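Local coordinates for protein putative fructose-bisphosphate aldolase (Coccidioides immitis, PDB 3PM6) that belongs to the class II fructose-bisphosphate aldolase family and holds a zinc ion in a TIM-barrel chain, at residues L16-F21 with F27-I32; Y65-L70 with I98-D103; M121-K126 with G160-V165; A146-P151 with V245-V250; R202-D207 with D230-E235. All coordinates share one frame; numbering follows the deposited sequence.

Contact 1. Residues L16-F21 with F27-I32; sequences LPLLTF and FAIPAI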
# COMPACT_ATOMS: atom_id res chain seq x y z
N LEU A 16 -20.18 1.11 12.28
CA LEU A 16 -21.28 1.70 13.08
C LEU A 16 -20.99 1.91 14.57
O LEU A 16 -21.23 3.00 15.11
CB LEU A 16 -22.59 0.90 12.89
CG LEU A 16 -23.21 0.85 11.49
CD1 LEU A 16 -24.55 0.17 11.56
CD2 LEU A 16 -23.33 2.25 10.88
N PRO A 17 -20.49 0.87 15.27
CA PRO A 17 -20.29 1.08 16.72
C PRO A 17 -19.37 2.27 17.03
O PRO A 17 -19.59 2.96 18.03
CB PRO A 17 -19.64 -0.24 17.19
CG PRO A 17 -20.02 -1.23 16.20
CD PRO A 17 -20.18 -0.52 14.88
N LEU A 18 -18.36 2.51 16.21
CA LEU A 18 -17.42 3.59 16.46
C LEU A 18 -18.08 4.95 16.64
O LEU A 18 -17.74 5.66 17.59
CB LEU A 18 -16.33 3.70 15.38
CG LEU A 18 -15.10 2.79 15.41
CD1 LEU A 18 -15.46 1.29 15.44
CD2 LEU A 18 -14.16 3.08 14.24
N LEU A 19 -19.01 5.31 15.74
CA LEU A 19 -19.68 6.62 15.83
C LEU A 19 -20.70 6.68 16.97
O LEU A 19 -20.81 7.69 17.65
CB LEU A 19 -20.34 7.03 14.51
CG LEU A 19 -19.50 7.87 13.55
CD1 LEU A 19 -18.50 7.01 12.81
CD2 LEU A 19 -20.40 8.55 12.56
N THR A 20 -21.42 5.59 17.15
CA THR A 20 -22.31 5.39 18.28
C THR A 20 -21.53 5.66 19.57
O THR A 20 -21.93 6.48 20.36
CB THR A 20 -22.81 3.93 18.27
OG1 THR A 20 -23.62 3.73 17.11
CG2 THR A 20 -23.58 3.59 19.55
N PHE A 21 -20.41 4.96 19.76
CA PHE A 21 -19.62 5.08 20.99
C PHE A 21 -19.09 6.50 21.16
O PHE A 21 -19.17 7.07 22.25
CB PHE A 21 -18.46 4.07 20.99
CG PHE A 21 -17.75 4.00 22.31
CD1 PHE A 21 -18.13 3.07 23.28
CD2 PHE A 21 -16.71 4.89 22.61
CE1 PHE A 21 -17.47 3.00 24.50
CE2 PHE A 21 -16.05 4.84 23.84
CZ PHE A 21 -16.43 3.90 24.78
N PHE A 27 -16.79 12.44 21.99
CA PHE A 27 -15.60 12.68 21.17
C PHE A 27 -15.93 12.37 19.72
O PHE A 27 -17.09 12.03 19.42
CB PHE A 27 -14.38 11.93 21.70
CG PHE A 27 -14.49 10.43 21.60
CD1 PHE A 27 -15.27 9.71 22.53
CD2 PHE A 27 -13.82 9.74 20.59
CE1 PHE A 27 -15.37 8.32 22.42
CE2 PHE A 27 -13.91 8.36 20.48
CZ PHE A 27 -14.69 7.65 21.38
N ALA A 28 -14.95 12.53 18.83
CA ALA A 28 -15.12 12.14 17.43
C ALA A 28 -14.02 11.17 16.99
O ALA A 28 -12.91 11.19 17.52
CB ALA A 28 -15.18 13.35 16.52
N ILE A 29 -14.38 10.31 16.03
CA ILE A 29 -13.48 9.35 15.41
C ILE A 29 -12.63 10.14 14.41
O ILE A 29 -13.17 10.93 13.63
CB ILE A 29 -14.33 8.27 14.66
CG1 ILE A 29 -15.27 7.55 15.63
CG2 ILE A 29 -13.44 7.29 13.85
CD1 ILE A 29 -14.59 6.88 16.87
N PRO A 30 -11.30 9.97 14.46
CA PRO A 30 -10.47 10.62 13.44
C PRO A 30 -10.57 9.82 12.15
O PRO A 30 -10.28 8.65 12.16
CB PRO A 30 -9.04 10.53 14.02
CG PRO A 30 -9.07 9.33 14.99
CD PRO A 30 -10.52 9.19 15.45
N ALA A 31 -10.99 10.46 11.06
CA ALA A 31 -11.19 9.78 9.77
C ALA A 31 -10.20 10.36 8.76
O ALA A 31 -10.44 11.42 8.18
CB ALA A 31 -12.63 9.98 9.29
N ILE A 32 -9.08 9.69 8.59
CA ILE A 32 -7.93 10.28 7.91
C ILE A 32 -7.83 9.77 6.51
O ILE A 32 -7.69 8.56 6.30
CB ILE A 32 -6.60 9.88 8.67
CG1 ILE A 32 -6.75 10.08 10.18
CG2 ILE A 32 -5.38 10.59 8.08
CD1 ILE A 32 -7.05 11.51 10.60
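Leu-19 and Ile-29 mark the closest approach of the two backbones, their CA atoms 6.8 Å apart, where helix 16-24 passes the start of strand 29-33. At Phe-21 and Phe-27 the chains have parted to 8.6 Å between CA atoms, and no hydrogen bond joins the segments. Ile-29 does most of the work: its CB points at the helix, and the CD1 end of its ethyl branch lies against the Leu-18 backbone O at 3.5 Å and against Leu-18 CB at 3.9 Å. Leu-19 CD1 adds a looser touch on Ile-29 CG1, at 4.3 Å. Beyond this pair the two phenylalanines meet rim to rim, Phe-21 CD2 lying 3.6 Å from Phe-27 CZ, each atom near the plane of the other ring, so the rings are not stacked on one another. The Phe-21 ring swings out to this spot with CG anti to the backbone N (chi1 -171°); it stacks instead with His-25. Met-55 of strand 54-58 touches Leu-18, Leu-19 and Ile-29 together. The contact is thus apolar and largely buried: van der Waals fit, with no directional bond, seats the N-terminal helix against the starting end of the first barrel strand.

Contact 2. Residues Y65-L70 with I98-D103; sequences YADSLL and IKRAAD
Asp-67 and Arg-100 make the whole contact, a single salt bridge on the protein surface. Arg-100 NH1 donates to Asp-67 OD1 over 3.2 Å, but the N-H...O angle of 122° makes it a weak bond, so charge probably contributes more than direction. OD1 sits at the edge of the guanidinium, near its plane, while the carboxylate plane is turned 35° from it. The arginine gets there by stretching out: its CG is turned directly away from the backbone N (chi1 -179°) and the chain runs extended to NE, while Ile-63 of helix 60-66 packs against this side chain. Asp-67 sits in a type II' beta turn from Ala-66 to Leu-69, in which Leu-69 N donates to Ala-66 O at 2.7 Å and Asp-67 takes a positive phi; the end of its side chain comes over to the arginine. Other polar ends look elsewhere. Asp-103 OD1 is bonded to Tyr-139 OH on helix 126-141, and Tyr-65 OH pairs with Thr-279 OG1 of the second subunit. The bridge ties the turn between helices 60-66 and 69-80 to the helix after the next strand, a link between successive beta-alpha units in the outer helical layer of a TIM barrel.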
# COMPACT_ATOMS: atom_id res chain seq x y z
N TYR A 65 -6.59 3.79 -9.46
CA TYR A 65 -5.14 3.65 -9.59
C TYR A 65 -4.58 2.23 -9.34
O TYR A 65 -3.75 1.77 -10.12
CB TYR A 65 -4.43 4.68 -8.71
CG TYR A 65 -2.96 4.40 -8.39
CD1 TYR A 65 -1.95 4.61 -9.34
CD2 TYR A 65 -2.58 3.97 -7.12
CE1 TYR A 65 -0.62 4.39 -9.04
CE2 TYR A 65 -1.24 3.76 -6.80
CZ TYR A 65 -0.28 3.96 -7.76
OH TYR A 65 1.04 3.72 -7.45
N ALA A 66 -5.02 1.56 -8.28
CA ALA A 66 -4.41 0.31 -7.82
C ALA A 66 -5.40 -0.85 -7.76
O ALA A 66 -5.13 -1.87 -7.10
CB ALA A 66 -3.76 0.53 -6.46
N ASP A 67 -6.53 -0.70 -8.44
CA ASP A 67 -7.59 -1.71 -8.45
C ASP A 67 -7.96 -2.11 -7.02
O ASP A 67 -8.50 -1.28 -6.29
CB ASP A 67 -7.23 -2.90 -9.34
CG ASP A 67 -7.10 -2.50 -10.81
OD1 ASP A 67 -8.05 -1.87 -11.34
OD2 ASP A 67 -6.05 -2.81 -11.43
N SER A 68 -7.65 -3.33 -6.60
CA SER A 68 -7.94 -3.71 -5.22
C SER A 68 -6.74 -3.61 -4.26
O SER A 68 -6.88 -3.87 -3.08
CB SER A 68 -8.68 -5.07 -5.13
OG SER A 68 -7.83 -6.16 -5.46
N LEU A 69 -5.58 -3.16 -4.75
CA LEU A 69 -4.36 -3.11 -3.91
C LEU A 69 -4.35 -2.25 -2.65
O LEU A 69 -3.95 -2.72 -1.60
CB LEU A 69 -3.10 -2.76 -4.73
CG LEU A 69 -2.30 -4.00 -5.15
CD1 LEU A 69 -0.88 -3.59 -5.50
CD2 LEU A 69 -2.32 -4.99 -4.00
N LEU A 70 -4.72 -0.98 -2.75
CA LEU A 70 -4.75 -0.15 -1.55
C LEU A 70 -5.90 -0.58 -0.67
O LEU A 70 -5.78 -0.56 0.57
CB LEU A 70 -4.90 1.33 -1.91
CG LEU A 70 -3.59 2.00 -2.25
CD1 LEU A 70 -3.81 3.34 -2.90
CD2 LEU A 70 -2.76 2.14 -0.96
N ILE A 98 -19.40 3.37 -6.82
CA ILE A 98 -19.89 2.96 -5.52
C ILE A 98 -20.21 1.45 -5.57
O ILE A 98 -19.77 0.67 -4.72
CB ILE A 98 -21.10 3.85 -5.11
CG1 ILE A 98 -20.57 5.25 -4.75
CG2 ILE A 98 -21.92 3.24 -3.96
CD1 ILE A 98 -21.64 6.32 -4.56
N LYS A 99 -20.92 1.03 -6.61
CA LYS A 99 -21.27 -0.38 -6.77
C LYS A 99 -20.00 -1.19 -6.95
O LYS A 99 -19.88 -2.26 -6.39
CB LYS A 99 -22.15 -0.58 -7.98
CG LYS A 99 -23.42 0.13 -7.89
CD LYS A 99 -23.88 0.41 -9.32
CE LYS A 99 -25.25 0.97 -9.30
NZ LYS A 99 -26.13 -0.01 -8.64
N ARG A 100 -19.04 -0.66 -7.70
CA ARG A 100 -17.78 -1.37 -7.91
C ARG A 100 -17.05 -1.55 -6.57
O ARG A 100 -16.55 -2.65 -6.25
CB ARG A 100 -16.91 -0.63 -8.92
CG ARG A 100 -15.58 -1.34 -9.22
CD ARG A 100 -14.58 -0.43 -9.97
NE ARG A 100 -13.29 -1.11 -10.16
CZ ARG A 100 -12.31 -0.68 -10.95
NH1 ARG A 100 -11.19 -1.38 -11.05
NH2 ARG A 100 -12.44 0.44 -11.66
N ALA A 101 -17.01 -0.48 -5.77
CA ALA A 101 -16.43 -0.60 -4.42
C ALA A 101 -17.22 -1.56 -3.52
O ALA A 101 -16.64 -2.33 -2.78
CB ALA A 101 -16.30 0.77 -3.77
N ALA A 102 -18.54 -1.49 -3.58
CA ALA A 102 -19.41 -2.28 -2.70
C ALA A 102 -19.34 -3.79 -3.03
O ALA A 102 -19.49 -4.62 -2.14
CB ALA A 102 -20.85 -1.78 -2.78
N ASP A 103 -19.08 -4.10 -4.31
CA ASP A 103 -18.86 -5.47 -4.80
C ASP A 103 -17.55 -6.08 -4.27
O ASP A 103 -17.40 -7.31 -4.24
CB ASP A 103 -18.88 -5.50 -6.34
CG ASP A 103 -20.26 -5.21 -6.93
OD1 ASP A 103 -21.29 -5.27 -6.22
OD2 ASP A 103 -20.33 -4.93 -8.14

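Contact 3. Residues M121-K126 with G160-V165; sequences MSHFSK and GVQDTV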
# COMPACT_ATOMS: atom_id res chain seq x y z
N MET A 121 -23.70 12.32 -3.42
CA MET A 121 -24.39 12.77 -4.64
C MET A 121 -24.68 14.28 -4.63
O MET A 121 -25.61 14.76 -5.28
CB MET A 121 -25.68 11.95 -4.80
CG MET A 121 -25.41 10.41 -4.90
SD MET A 121 -24.56 9.98 -6.44
CE MET A 121 -23.12 9.09 -5.87
N SER A 122 -23.86 15.02 -3.87
CA SER A 122 -24.13 16.42 -3.56
C SER A 122 -23.96 17.33 -4.77
O SER A 122 -24.43 18.47 -4.77
CB SER A 122 -23.20 16.90 -2.43
OG SER A 122 -21.85 16.96 -2.90
N HIS A 123 -23.27 16.84 -5.80
CA HIS A 123 -23.11 17.58 -7.03
C HIS A 123 -24.37 17.66 -7.90
O HIS A 123 -24.47 18.52 -8.77
CB HIS A 123 -21.94 17.04 -7.85
CG HIS A 123 -20.60 17.39 -7.27
ND1 HIS A 123 -19.52 17.73 -8.06
CD2 HIS A 123 -20.17 17.48 -5.99
CE1 HIS A 123 -18.47 17.97 -7.29
NE2 HIS A 123 -18.84 17.83 -6.03
N PHE A 124 -25.32 16.76 -7.64
CA PHE A 124 -26.59 16.73 -8.37
C PHE A 124 -27.60 17.61 -7.65
O PHE A 124 -27.34 18.05 -6.52
CB PHE A 124 -27.09 15.26 -8.51
CG PHE A 124 -26.13 14.37 -9.26
CD1 PHE A 124 -25.96 14.51 -10.64
CD2 PHE A 124 -25.36 13.42 -8.58
CE1 PHE A 124 -25.03 13.71 -11.34
CE2 PHE A 124 -24.43 12.60 -9.25
CZ PHE A 124 -24.26 12.74 -10.64
N SER A 125 -28.74 17.87 -8.30
CA SER A 125 -29.85 18.61 -7.67
C SER A 125 -30.25 17.83 -6.45
O SER A 125 -30.00 16.59 -6.37
CB SER A 125 -31.05 18.75 -8.63
OG SER A 125 -31.62 17.49 -8.96
N LYS A 126 -30.85 18.53 -5.50
CA LYS A 126 -31.31 17.92 -4.25
C LYS A 126 -32.11 16.63 -4.46
O LYS A 126 -31.87 15.61 -3.82
CB LYS A 126 -32.13 18.94 -3.45
CG LYS A 126 -32.55 18.41 -2.11
CD LYS A 126 -33.61 19.27 -1.44
CE LYS A 126 -35.01 18.66 -1.59
NZ LYS A 126 -34.96 17.16 -1.42
N GLY A 160 -8.21 14.25 -5.39
CA GLY A 160 -9.07 13.07 -5.26
C GLY A 160 -10.53 13.42 -5.05
O GLY A 160 -11.39 12.51 -5.01
N VAL A 161 -10.84 14.71 -4.89
CA VAL A 161 -12.24 15.16 -4.67
C VAL A 161 -12.57 16.24 -5.70
O VAL A 161 -11.91 17.27 -5.74
CB VAL A 161 -12.44 15.67 -3.20
CG1 VAL A 161 -13.91 16.17 -2.93
CG2 VAL A 161 -12.05 14.58 -2.19
N GLN A 162 -13.55 15.99 -6.58
CA GLN A 162 -13.85 16.96 -7.67
C GLN A 162 -14.26 18.37 -7.18
O GLN A 162 -14.97 18.49 -6.17
CB GLN A 162 -14.91 16.41 -8.64
CG GLN A 162 -15.01 17.17 -10.00
CD GLN A 162 -16.38 16.96 -10.70
OE1 GLN A 162 -16.79 15.84 -10.99
NE2 GLN A 162 -17.07 18.06 -10.97
N ASP A 163 -13.74 19.40 -7.87
CA ASP A 163 -14.23 20.82 -7.88
C ASP A 163 -15.76 20.95 -7.85
O ASP A 163 -16.46 20.08 -8.36
CB ASP A 163 -13.68 21.65 -9.14
CG ASP A 163 -14.04 21.00 -10.55
OD1 ASP A 163 -13.32 20.00 -10.91
OD2 ASP A 163 -14.98 21.46 -11.34
N THR A 164 -16.26 22.06 -7.30
CA THR A 164 -17.67 22.46 -7.42
C THR A 164 -17.81 23.74 -8.25
O THR A 164 -18.74 24.55 -8.06
CB THR A 164 -18.30 22.72 -6.06
OG1 THR A 164 -17.57 23.76 -5.42
CG2 THR A 164 -18.35 21.42 -5.20
N VAL A 165 -16.86 23.94 -9.16
CA VAL A 165 -16.89 25.08 -10.08
C VAL A 165 -18.20 25.07 -10.87
O VAL A 165 -18.64 24.04 -11.36
CB VAL A 165 -15.68 25.03 -11.05
CG1 VAL A 165 -15.86 26.01 -12.21
CG2 VAL A 165 -14.41 25.35 -10.27
O HOH W 1 -16.90 17.76 -4.33
O HOH W 2 -19.75 18.11 -10.73
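NE2 of His-123 lies 2.6 Å from water 1, which donates to the Gln-162 backbone O at 2.8 Å. Both segments belong to loops of the TIM barrel, those following strands 116-119 and 146-149 at its C-terminal end, and the His-123 side chain lies about 10 Å from the zinc ion. At the other ring nitrogen, ND1 is 2.7 Å from water 2, and that water accepts from Gln-162 NE2, also at 2.7 Å. The two waters sit at the ring edge, in its plane, which would help to hold the imidazole's rotation; the Gln-162 amide stands almost perpendicular to it, the planes 85° apart. Gln-162 reaches water 2 on an extended chain that leaves CA opposite the backbone N (chi1 -164°). His-123 itself is carried by a type I turn from Met-121 to Phe-124, and the backbone behind it is gripped by Arg-153, which donates to Ser-122 O and Phe-124 O. Thr-164 gives only its methyl to the ring, CG2 at 3.7 Å from NE2, while its OG1 is hydrogen-bonded to Gly-156 N. Between the two nitrogens, His-123 CE1 comes within 3.1 Å of Asp-163 O, obliquely to the ring.

Contact 4. Residues A146-P151 with V245-V250; sequences ATEAEP and VAKVNV
Glu-148 and Lys-247 reach for each other from opposite directions, and their torsions do the bridging. Both side chains start out trans to their own backbone N (chi1 172° and 178°) and run on extended; the lysine then bends at its last torsion (chi4 -89°), which turns NZ onto the carboxylate. The strands themselves stay well apart, with 10.7 Å between the CA atoms of the two residues. NZ donates to Glu-148 OE1 at 2.8 Å, on the syn lone pair, in a buried salt bridge. The same ammonium donates to OD1 of Asn-249, two residues further along its own strand, at 3.0 Å, entering in the carbonyl plane on a lone pair; this fixes the amide's rotation and points ND2 at water 3. That water accepts from Asn-249 ND2 at 3.0 Å and donates to Glu-148 OE2 at 2.9 Å, completing a ring of glutamate, lysine, asparagine and water. OE2 also takes a bond from NE2 of His-227. Since His-227 binds the zinc together with His-91 and His-196, Glu-148 is a second-shell residue, consistent with positioning a metal ligand, and the Asn-249 side chain comes to about 4 Å from the ion. All of this happens inside the TIM barrel, where the fifth and eighth strands, three places apart round the barrel, face each other across its interior. Met-118 of strand 116-119 packs on Glu-148, Val-225 of strand 223-226 touches all three side chains, and Ala-31 of strand 29-33 lies against Lys-247 and Asn-249.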
# COMPACT_ATOMS: atom_id res chain seq x y z
N ALA A 146 -22.15 0.15 5.64
CA ALA A 146 -22.73 1.36 6.19
C ALA A 146 -22.50 2.56 5.24
O ALA A 146 -21.62 2.52 4.37
CB ALA A 146 -22.13 1.64 7.55
N THR A 147 -23.28 3.63 5.37
CA THR A 147 -23.25 4.71 4.38
C THR A 147 -23.36 6.09 4.98
O THR A 147 -23.94 6.27 6.04
CB THR A 147 -24.36 4.60 3.30
OG1 THR A 147 -25.63 4.67 3.92
CG2 THR A 147 -24.27 3.34 2.50
N GLU A 148 -22.78 7.05 4.29
CA GLU A 148 -22.79 8.46 4.70
C GLU A 148 -23.28 9.17 3.47
O GLU A 148 -22.93 8.78 2.37
CB GLU A 148 -21.37 8.90 5.03
CG GLU A 148 -21.17 10.39 5.29
CD GLU A 148 -19.71 10.73 5.60
OE1 GLU A 148 -19.04 9.95 6.32
OE2 GLU A 148 -19.23 11.78 5.12
N ALA A 149 -24.08 10.22 3.67
CA ALA A 149 -24.56 11.04 2.59
C ALA A 149 -24.45 12.50 2.96
O ALA A 149 -24.24 12.85 4.13
CB ALA A 149 -26.00 10.67 2.25
N GLU A 150 -24.53 13.35 1.94
CA GLU A 150 -24.40 14.81 2.12
C GLU A 150 -25.68 15.56 1.78
O GLU A 150 -25.98 15.82 0.59
CB GLU A 150 -23.26 15.34 1.25
CG GLU A 150 -22.96 16.82 1.44
CD GLU A 150 -21.66 17.22 0.73
OE1 GLU A 150 -20.65 16.50 0.87
OE2 GLU A 150 -21.63 18.26 0.07
N PRO A 151 -26.43 15.97 2.80
CA PRO A 151 -27.71 16.66 2.55
C PRO A 151 -27.45 18.12 2.29
O PRO A 151 -27.94 18.99 3.02
CB PRO A 151 -28.46 16.49 3.88
CG PRO A 151 -27.39 16.34 4.90
CD PRO A 151 -26.13 15.87 4.24
N VAL A 245 -21.14 16.19 16.23
CA VAL A 245 -20.13 15.64 15.33
C VAL A 245 -19.43 14.44 15.95
O VAL A 245 -18.80 14.56 17.00
CB VAL A 245 -19.11 16.71 14.91
CG1 VAL A 245 -17.89 16.08 14.23
CG2 VAL A 245 -19.81 17.71 13.97
N ALA A 246 -19.56 13.27 15.30
CA ALA A 246 -18.98 12.04 15.83
C ALA A 246 -17.88 11.49 14.95
O ALA A 246 -17.24 10.51 15.32
CB ALA A 246 -20.08 10.96 16.02
N LYS A 247 -17.68 12.09 13.79
CA LYS A 247 -16.65 11.67 12.85
C LYS A 247 -16.05 12.93 12.27
O LYS A 247 -16.79 13.79 11.74
CB LYS A 247 -17.25 10.79 11.75
CG LYS A 247 -16.26 10.30 10.65
CD LYS A 247 -16.99 9.32 9.71
CE LYS A 247 -16.21 8.94 8.47
NZ LYS A 247 -16.45 9.89 7.33
N VAL A 248 -14.72 13.05 12.37
CA VAL A 248 -13.98 14.18 11.81
C VAL A 248 -13.02 13.71 10.71
O VAL A 248 -12.07 12.93 10.96
CB VAL A 248 -13.17 14.90 12.93
CG1 VAL A 248 -12.19 15.91 12.33
CG2 VAL A 248 -14.12 15.54 13.94
N ASN A 249 -13.27 14.20 9.48
CA ASN A 249 -12.47 13.92 8.31
C ASN A 249 -11.30 14.88 8.19
O ASN A 249 -11.48 16.11 8.29
CB ASN A 249 -13.30 14.05 7.01
CG ASN A 249 -14.32 12.93 6.86
OD1 ASN A 249 -14.57 12.17 7.80
ND2 ASN A 249 -14.91 12.81 5.68
N VAL A 250 -10.16 14.32 7.82
CA VAL A 250 -8.93 15.06 7.71
C VAL A 250 -8.22 14.63 6.45
O VAL A 250 -8.24 13.46 6.11
CB VAL A 250 -8.01 14.74 8.91
CG1 VAL A 250 -6.74 15.54 8.82
CG2 VAL A 250 -8.73 15.05 10.21
O HOH W 3 -16.63 10.74 4.47

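Contact 5. Residues R202-D207 with D230-E235; sequences RGVQLD and DPFTKE
Val-204 and Leu-206 form a two-pronged grip on the leading end of the Phe-232 ring. Val-204 sets both methyls against one corner, CG1 at 3.6 Å and CG2 at 3.8 Å from CE1. Leu-206 takes the adjoining corner: its CD1 is 3.8 Å from CZ and almost as near CE2. The ring atom CZ therefore lies in the notch between the two aliphatic side chains, and both prongs approach the ring obliquely. CG anti to the carbonyl carbon (chi1 -73°) carries the phenylalanine across to them. A shallower touch extends the fit, Val-204 CG2 resting 4.2 Å from CG of the Pro-231 ring. Tyr-199 packs against Val-204, Pro-231 and Phe-232, while Ile-236 of helix 234-242 touches both Val-204 and Leu-206. The loop bearing the prongs is braced from within: Gln-205 NE2 donates to Arg-202 O at 3.0 Å, nearly straight at 171°. Each segment leads into a helix, with Asp-207 and Thr-233 as the N-caps. The interlock is apolar and joins the loops after strands 187-188 and 223-226, neighbours at the C-terminal end of the TIM barrel, where the Phe-232 side chain lies about 10 Å from the zinc ion.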
# COMPACT_ATOMS: atom_id res chain seq x y z
N ARG A 202 -11.29 35.12 4.15
CA ARG A 202 -12.50 35.15 4.98
C ARG A 202 -12.43 34.22 6.20
O ARG A 202 -13.27 34.34 7.10
CB ARG A 202 -13.74 34.78 4.16
N GLY A 203 -11.46 33.31 6.23
CA GLY A 203 -11.28 32.38 7.36
C GLY A 203 -12.41 31.37 7.50
O GLY A 203 -13.35 31.33 6.69
N VAL A 204 -12.32 30.55 8.55
CA VAL A 204 -13.34 29.55 8.90
C VAL A 204 -14.51 30.28 9.55
O VAL A 204 -14.33 30.91 10.59
CB VAL A 204 -12.77 28.53 9.89
CG1 VAL A 204 -13.86 27.59 10.42
CG2 VAL A 204 -11.61 27.74 9.27
N GLN A 205 -15.70 30.22 8.92
CA GLN A 205 -16.92 30.86 9.45
C GLN A 205 -18.06 29.85 9.50
O GLN A 205 -18.79 29.72 8.55
CB GLN A 205 -17.34 32.09 8.61
CG GLN A 205 -16.27 33.20 8.47
CD GLN A 205 -15.74 33.74 9.81
OE1 GLN A 205 -16.36 33.60 10.88
NE2 GLN A 205 -14.57 34.36 9.75
N LEU A 206 -18.18 29.13 10.61
CA LEU A 206 -19.16 28.07 10.71
C LEU A 206 -20.45 28.57 11.35
O LEU A 206 -20.44 29.47 12.22
CB LEU A 206 -18.60 26.84 11.47
CG LEU A 206 -17.21 26.34 11.05
CD1 LEU A 206 -16.74 25.17 11.91
CD2 LEU A 206 -17.14 26.00 9.54
N ASP A 207 -21.55 28.02 10.89
CA ASP A 207 -22.86 28.37 11.44
C ASP A 207 -23.19 27.28 12.46
O ASP A 207 -23.81 26.26 12.13
CB ASP A 207 -23.87 28.44 10.30
CG ASP A 207 -25.23 28.97 10.74
OD1 ASP A 207 -25.52 29.05 11.95
OD2 ASP A 207 -26.03 29.25 9.82
N ASP A 230 -9.52 20.48 7.95
CA ASP A 230 -8.06 20.51 7.97
C ASP A 230 -7.42 21.63 8.82
O ASP A 230 -6.57 21.34 9.67
CB ASP A 230 -7.50 20.54 6.54
CG ASP A 230 -7.44 19.16 5.92
OD1 ASP A 230 -7.03 18.23 6.64
OD2 ASP A 230 -7.76 19.02 4.72
N PRO A 231 -7.84 22.90 8.61
CA PRO A 231 -7.25 24.01 9.34
C PRO A 231 -7.94 24.27 10.69
O PRO A 231 -7.71 25.33 11.27
CB PRO A 231 -7.52 25.21 8.41
CG PRO A 231 -8.86 24.87 7.80
CD PRO A 231 -8.92 23.37 7.70
N PHE A 232 -8.78 23.34 11.17
CA PHE A 232 -9.56 23.57 12.40
C PHE A 232 -8.66 23.49 13.66
O PHE A 232 -7.59 22.84 13.68
CB PHE A 232 -10.77 22.61 12.51
CG PHE A 232 -11.92 22.93 11.56
CD1 PHE A 232 -11.80 23.90 10.58
CD2 PHE A 232 -13.12 22.23 11.65
CE1 PHE A 232 -12.86 24.22 9.71
CE2 PHE A 232 -14.19 22.50 10.76
CZ PHE A 232 -14.06 23.49 9.78
N THR A 233 -9.11 24.15 14.71
CA THR A 233 -8.37 24.26 15.97
C THR A 233 -9.13 23.37 16.95
O THR A 233 -10.23 22.94 16.66
CB THR A 233 -8.36 25.73 16.50
OG1 THR A 233 -9.71 26.16 16.68
CG2 THR A 233 -7.67 26.70 15.54
N LYS A 234 -8.56 23.10 18.11
CA LYS A 234 -9.23 22.34 19.12
C LYS A 234 -10.57 22.98 19.50
O LYS A 234 -11.58 22.29 19.70
CB LYS A 234 -8.36 22.24 20.40
CG LYS A 234 -9.21 21.80 21.65
CD LYS A 234 -8.48 20.76 22.48
CE LYS A 234 -9.42 19.96 23.36
NZ LYS A 234 -9.22 18.50 23.05
N GLU A 235 -10.57 24.29 19.67
CA GLU A 235 -11.77 24.98 20.15
C GLU A 235 -12.91 24.84 19.13
O GLU A 235 -14.07 24.63 19.50
CB GLU A 235 -11.44 26.45 20.48
CG GLU A 235 -10.54 26.63 21.75
CD GLU A 235 -9.02 26.58 21.49
OE1 GLU A 235 -8.57 26.08 20.44
OE2 GLU A 235 -8.26 27.06 22.38

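From the N terminus, contact 1 closes a tight helix-to-strand connection at the start of the barrel, and contact 2 then closes a longer loop through strand 85-92 on the outer layer. Contacts 3 and 4 cross: 121-126 comes first, then 146-151, then 160-165, and 245-250 last. Contact 5 falls wholly within the span of contact 4. Contacts 1 and 4 meet where strands 29-33 and 245-250 pair, Ala-31 N to Val-248 O, which shuts the barrel. Ile-98 on Met-121 joins contacts 2 and 3, Ser-122 on Glu-150 joins 3 and 4, and Val-250 on Asp-230 joins 4 and 5. Contacts 2 and 5 lie farthest apart, about 33 Å between centres.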